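Local coordinates for protein gamma-glutamyltranspeptidase (Streptomyces lincolnensis, PDB 6J3A) that is probably an Ntn-hydrolase-type enzyme of the gamma-glutamyltranspeptidase family, related to LmbA, that cleaves or transfers gamma-glutamyl-like groups, at residues A532-P544 and M552-D564. Numbering follows the deposited sequence.
Sequences AIDAPNWHNDSFP and MRPGSVTVEARMD
Trp538 and Val559 face each other as a non-hydrogen-bonded pair, and Val559 CG1 packs against Trp538 CB at 3.8 Å. The indole leads away from segment 552-564, CG set between the backbone N and the carbonyl carbon (chi1 68°), and stacks on His512. From the turn beyond the strand, Met563 bends at its far end and tucks its CE against Trp538 CE3, 3.7 Å away, while its CB rests on Pro536 CB.

On the opposite face of the sheet from Trp538 and Val559, the His539 imidazole lies alongside Thr558, with NE2 3.3 Å from Thr558 CB. In the backbone of the same pair, Thr558 N bonds almost straight to His539 O at 2.7 Å. Beyond the paired residues, Glu560 OE2 takes the N-H of Asn537 from above the carboxylate plane, and OE1 pairs with Arg608.

At the other end Arg553 runs beside Asp541, and Arg553 NH1 makes a salt bridge to Asp541 OD2 at 2.8 Å, on the anti side of the carboxylate and somewhat out of its plane, the two flat groups turned 56° apart. A leucine in place of this arginine would probably leave the Asp541 carboxylate without this charged mate and freer to turn. Ser542 OG accepts the N-H of Gly555 at 3.1 Å, tying down the type II turn Arg553–Ser556.

The core of the contact is a short antiparallel ladder, strand 538-540 edging a small mixed sheet whose central strand, 556-560, also pairs in parallel with 577-581.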
loop_
_atom_site.group_PDB
_atom_site.type_symbol
_atom_site.label_atom_id
_atom_site.label_comp_id
_atom_site.label_asym_id
_atom_site.label_seq_id
_atom_site.Cartn_x
_atom_site.Cartn_y
_atom_site.Cartn_z
ATOM N N ALA A 532 12.325 3.851 8.306
ATOM C CA ALA A 532 13.372 2.888 8.648
ATOM C C ALA A 532 13.551 1.855 7.534
ATOM O O ALA A 532 14.672 1.535 7.162
ATOM C CB ALA A 532 13.067 2.203 9.970
ATOM N N ILE A 533 12.443 1.363 6.987
ATOM C CA ILE A 533 12.476 0.433 5.858
ATOM C C ILE A 533 13.061 1.057 4.591
ATOM O O ILE A 533 13.924 0.457 3.956
ATOM C CB ILE A 533 11.071 -0.107 5.546
ATOM C CG1 ILE A 533 10.618 -1.031 6.688
ATOM C CG2 ILE A 533 11.070 -0.846 4.212
ATOM C CD1 ILE A 533 9.232 -1.618 6.547
ATOM N N ASP A 534 12.539 2.227 4.208
ATOM C CA ASP A 534 13.070 3.022 3.084
ATOM C C ASP A 534 14.555 3.295 3.231
ATOM O O ASP A 534 15.272 3.293 2.237
ATOM C CB ASP A 534 12.359 4.379 2.952
ATOM C CG ASP A 534 11.015 4.298 2.225
ATOM O OD1 ASP A 534 10.417 3.204 2.098
ATOM O OD2 ASP A 534 10.544 5.374 1.796
ATOM N N ALA A 535 15.020 3.522 4.460
ATOM C CA ALA A 535 16.421 3.875 4.697
ATOM C C ALA A 535 17.381 2.972 3.909
ATOM O O ALA A 535 17.159 1.752 3.820
ATOM C CB ALA A 535 16.749 3.820 6.178
ATOM N N PRO A 536 18.441 3.569 3.326
ATOM C CA PRO A 536 19.492 2.768 2.719
ATOM C C PRO A 536 19.968 1.687 3.670
ATOM O O PRO A 536 20.276 1.976 4.833
ATOM C CB PRO A 536 20.606 3.788 2.445
ATOM C CG PRO A 536 19.887 5.070 2.244
ATOM C CD PRO A 536 18.711 5.013 3.186
ATOM N N ASN A 537 19.972 0.450 3.184
ATOM C CA ASN A 537 20.380 -0.707 3.974
ATOM C C ASN A 537 21.622 -1.314 3.317
ATOM O O ASN A 537 22.003 -0.926 2.205
ATOM C CB ASN A 537 19.215 -1.714 4.077
ATOM C CG ASN A 537 19.219 -2.513 5.379
ATOM O OD1 ASN A 537 20.257 -2.756 5.947
ATOM N ND2 ASN A 537 18.045 -2.919 5.846
ATOM N N TRP A 538 22.270 -2.229 4.038
ATOM C CA TRP A 538 23.538 -2.832 3.612
ATOM C C TRP A 538 23.698 -4.199 4.261
ATOM O O TRP A 538 22.984 -4.525 5.196
ATOM C CB TRP A 538 24.723 -1.939 4.024
ATOM C CG TRP A 538 24.919 -1.879 5.546
ATOM C CD1 TRP A 538 25.780 -2.635 6.301
ATOM C CD2 TRP A 538 24.200 -1.059 6.472
ATOM N NE1 TRP A 538 25.649 -2.322 7.635
ATOM C CE2 TRP A 538 24.687 -1.358 7.768
ATOM C CE3 TRP A 538 23.193 -0.092 6.336
ATOM C CZ2 TRP A 538 24.200 -0.728 8.917
ATOM C CZ3 TRP A 538 22.711 0.545 7.485
ATOM C CH2 TRP A 538 23.215 0.218 8.757
ATOM N N HIS A 539 24.667 -4.970 3.780
ATOM C CA HIS A 539 25.053 -6.252 4.398
ATOM C C HIS A 539 26.502 -6.551 4.101
ATOM O O HIS A 539 27.063 -5.981 3.168
ATOM C CB HIS A 539 24.193 -7.406 3.877
ATOM C CG HIS A 539 24.501 -7.817 2.466
ATOM N ND1 HIS A 539 25.188 -8.972 2.156
ATOM C CD2 HIS A 539 24.201 -7.235 1.283
ATOM C CE1 HIS A 539 25.292 -9.079 0.844
ATOM N NE2 HIS A 539 24.705 -8.036 0.291
ATOM N N ASN A 540 27.093 -7.452 4.882
ATOM C CA ASN A 540 28.405 -8.029 4.551
ATOM C C ASN A 540 28.293 -9.517 4.225
ATOM O O ASN A 540 27.289 -10.156 4.553
ATOM C CB ASN A 540 29.423 -7.769 5.673
ATOM C CG ASN A 540 29.292 -8.729 6.842
ATOM O OD1 ASN A 540 29.755 -9.867 6.779
ATOM N ND2 ASN A 540 28.701 -8.259 7.932
ATOM N N ASP A 541 29.336 -10.047 3.583
ATOM C CA ASP A 541 29.425 -11.483 3.249
ATOM C C ASP A 541 30.739 -12.100 3.742
ATOM O O ASP A 541 31.223 -13.086 3.173
ATOM C CB ASP A 541 29.302 -11.713 1.733
ATOM C CG ASP A 541 27.897 -11.501 1.206
ATOM O OD1 ASP A 541 26.923 -12.065 1.762
ATOM O OD2 ASP A 541 27.789 -10.784 0.195
ATOM N N SER A 542 31.298 -11.545 4.815
ATOM C CA SER A 542 32.586 -12.002 5.347
ATOM C C SER A 542 32.401 -13.081 6.419
ATOM O O SER A 542 32.747 -12.906 7.579
ATOM C CB SER A 542 33.402 -10.819 5.866
ATOM O OG SER A 542 34.729 -11.215 6.135
ATOM N N PHE A 543 31.876 -14.214 5.974
ATOM C CA PHE A 543 31.605 -15.396 6.804
ATOM C C PHE A 543 31.116 -16.495 5.848
ATOM O O PHE A 543 30.650 -16.174 4.752
ATOM C CB PHE A 543 30.521 -15.091 7.843
ATOM C CG PHE A 543 29.278 -14.504 7.247
ATOM C CD1 PHE A 543 28.340 -15.325 6.619
ATOM C CD2 PHE A 543 29.057 -13.133 7.276
ATOM C CE1 PHE A 543 27.208 -14.791 6.034
ATOM C CE2 PHE A 543 27.918 -12.593 6.707
ATOM C CZ PHE A 543 26.992 -13.422 6.082
ATOM N N PRO A 544 31.206 -17.782 6.237
ATOM C CA PRO A 544 30.697 -18.840 5.346
ATOM C C PRO A 544 29.174 -18.821 5.203
ATOM O O PRO A 544 28.455 -18.884 6.212
ATOM C CB PRO A 544 31.146 -20.135 6.032
ATOM C CG PRO A 544 31.410 -19.757 7.439
ATOM C CD PRO A 544 31.892 -18.342 7.411
ATOM N N MET A 552 32.720 -18.002 1.383
ATOM C CA MET A 552 32.735 -16.683 2.031
ATOM C C MET A 552 33.504 -15.666 1.191
ATOM O O MET A 552 34.351 -16.040 0.379
ATOM C CB MET A 552 33.315 -16.786 3.446
ATOM C CG MET A 552 34.777 -16.430 3.657
ATOM S SD MET A 552 35.224 -16.623 5.400
ATOM C CE MET A 552 35.823 -14.977 5.773
ATOM N N ARG A 553 33.193 -14.387 1.382
ATOM C CA ARG A 553 33.865 -13.308 0.654
ATOM C C ARG A 553 34.533 -12.377 1.663
ATOM O O ARG A 553 33.867 -11.521 2.243
ATOM C CB ARG A 553 32.867 -12.557 -0.224
ATOM C CG ARG A 553 32.215 -13.432 -1.292
ATOM C CD ARG A 553 30.838 -12.927 -1.719
ATOM N NE ARG A 553 30.862 -12.056 -2.913
ATOM C CZ ARG A 553 30.157 -10.922 -3.092
ATOM N NH1 ARG A 553 29.353 -10.429 -2.144
ATOM N NH2 ARG A 553 30.271 -10.246 -4.238
ATOM N N PRO A 554 35.848 -12.566 1.901
ATOM C CA PRO A 554 36.534 -11.805 2.945
ATOM C C PRO A 554 36.470 -10.296 2.752
ATOM O O PRO A 554 36.713 -9.805 1.651
ATOM C CB PRO A 554 37.986 -12.290 2.842
ATOM C CG PRO A 554 37.890 -13.654 2.270
ATOM C CD PRO A 554 36.734 -13.597 1.319
ATOM N N GLY A 555 36.127 -9.591 3.829
ATOM C CA GLY A 555 36.024 -8.130 3.842
ATOM C C GLY A 555 34.978 -7.492 2.934
ATOM O O GLY A 555 35.032 -6.284 2.691
ATOM N N SER A 556 34.016 -8.284 2.456
ATOM C CA SER A 556 33.070 -7.837 1.433
ATOM C C SER A 556 31.808 -7.265 2.041
ATOM O O SER A 556 31.116 -7.940 2.802
ATOM C CB SER A 556 32.685 -8.983 0.507
ATOM O OG SER A 556 31.894 -8.505 -0.567
ATOM N N VAL A 557 31.496 -6.027 1.666
ATOM C CA VAL A 557 30.289 -5.351 2.137
ATOM C C VAL A 557 29.524 -4.693 0.981
ATOM O O VAL A 557 30.116 -4.104 0.075
ATOM C CB VAL A 557 30.625 -4.344 3.259
ATOM C CG1 VAL A 557 31.352 -3.123 2.715
ATOM C CG2 VAL A 557 29.370 -3.943 4.011
ATOM N N THR A 558 28.201 -4.806 1.025
ATOM C CA THR A 558 27.351 -4.335 -0.068
ATOM C C THR A 558 26.369 -3.262 0.419
ATOM O O THR A 558 25.476 -3.552 1.209
ATOM C CB THR A 558 26.597 -5.510 -0.714
ATOM O OG1 THR A 558 27.539 -6.512 -1.116
ATOM C CG2 THR A 558 25.787 -5.061 -1.943
ATOM N N VAL A 559 26.543 -2.036 -0.075
ATOM C CA VAL A 559 25.619 -0.920 0.214
ATOM C C VAL A 559 24.739 -0.590 -0.994
ATOM O O VAL A 559 25.136 -0.825 -2.140
ATOM C CB VAL A 559 26.351 0.372 0.662
ATOM C CG1 VAL A 559 27.148 0.118 1.934
ATOM C CG2 VAL A 559 27.252 0.942 -0.433
ATOM N N GLU A 560 23.555 -0.035 -0.729
ATOM C CA GLU A 560 22.681 0.469 -1.787
ATOM C C GLU A 560 23.281 1.737 -2.375
ATOM O O GLU A 560 23.969 2.490 -1.687
ATOM C CB GLU A 560 21.271 0.750 -1.267
ATOM C CG GLU A 560 20.496 -0.500 -0.905
ATOM C CD GLU A 560 19.062 -0.224 -0.490
ATOM O OE1 GLU A 560 18.148 -0.815 -1.093
ATOM O OE2 GLU A 560 18.826 0.569 0.445
ATOM N N ALA A 561 22.998 1.974 -3.652
ATOM C CA ALA A 561 23.518 3.145 -4.361
ATOM C C ALA A 561 23.059 4.471 -3.771
ATOM O O ALA A 561 23.708 5.483 -4.010
ATOM C CB ALA A 561 23.151 3.086 -5.842
ATOM N N ARG A 562 21.961 4.468 -3.010
ATOM C CA ARG A 562 21.390 5.710 -2.438
ATOM C C ARG A 562 21.906 6.015 -1.039
ATOM O O ARG A 562 21.532 7.036 -0.472
ATOM C CB ARG A 562 19.844 5.772 -2.494
ATOM C CG ARG A 562 19.124 4.441 -2.583
ATOM C CD ARG A 562 17.642 4.589 -2.862
ATOM N NE ARG A 562 16.923 4.972 -1.665
ATOM C CZ ARG A 562 16.640 4.174 -0.636
ATOM N NH1 ARG A 562 16.997 2.891 -0.605
ATOM N NH2 ARG A 562 15.981 4.692 0.387
ATOM N N MET A 563 22.765 5.153 -0.491
ATOM C CA MET A 563 23.601 5.533 0.648
ATOM C C MET A 563 24.569 6.631 0.189
ATOM O O MET A 563 25.002 6.631 -0.964
ATOM C CB MET A 563 24.373 4.321 1.178
ATOM C CG MET A 563 25.229 4.598 2.412
ATOM S SD MET A 563 25.658 3.110 3.350
ATOM C CE MET A 563 24.104 2.771 4.171
ATOM N N ASP A 564 24.883 7.568 1.086
ATOM C CA ASP A 564 25.791 8.685 0.795
ATOM C C ASP A 564 27.107 8.151 0.210
ATOM O O ASP A 564 27.690 7.236 0.792
ATOM C CB ASP A 564 26.064 9.481 2.076
#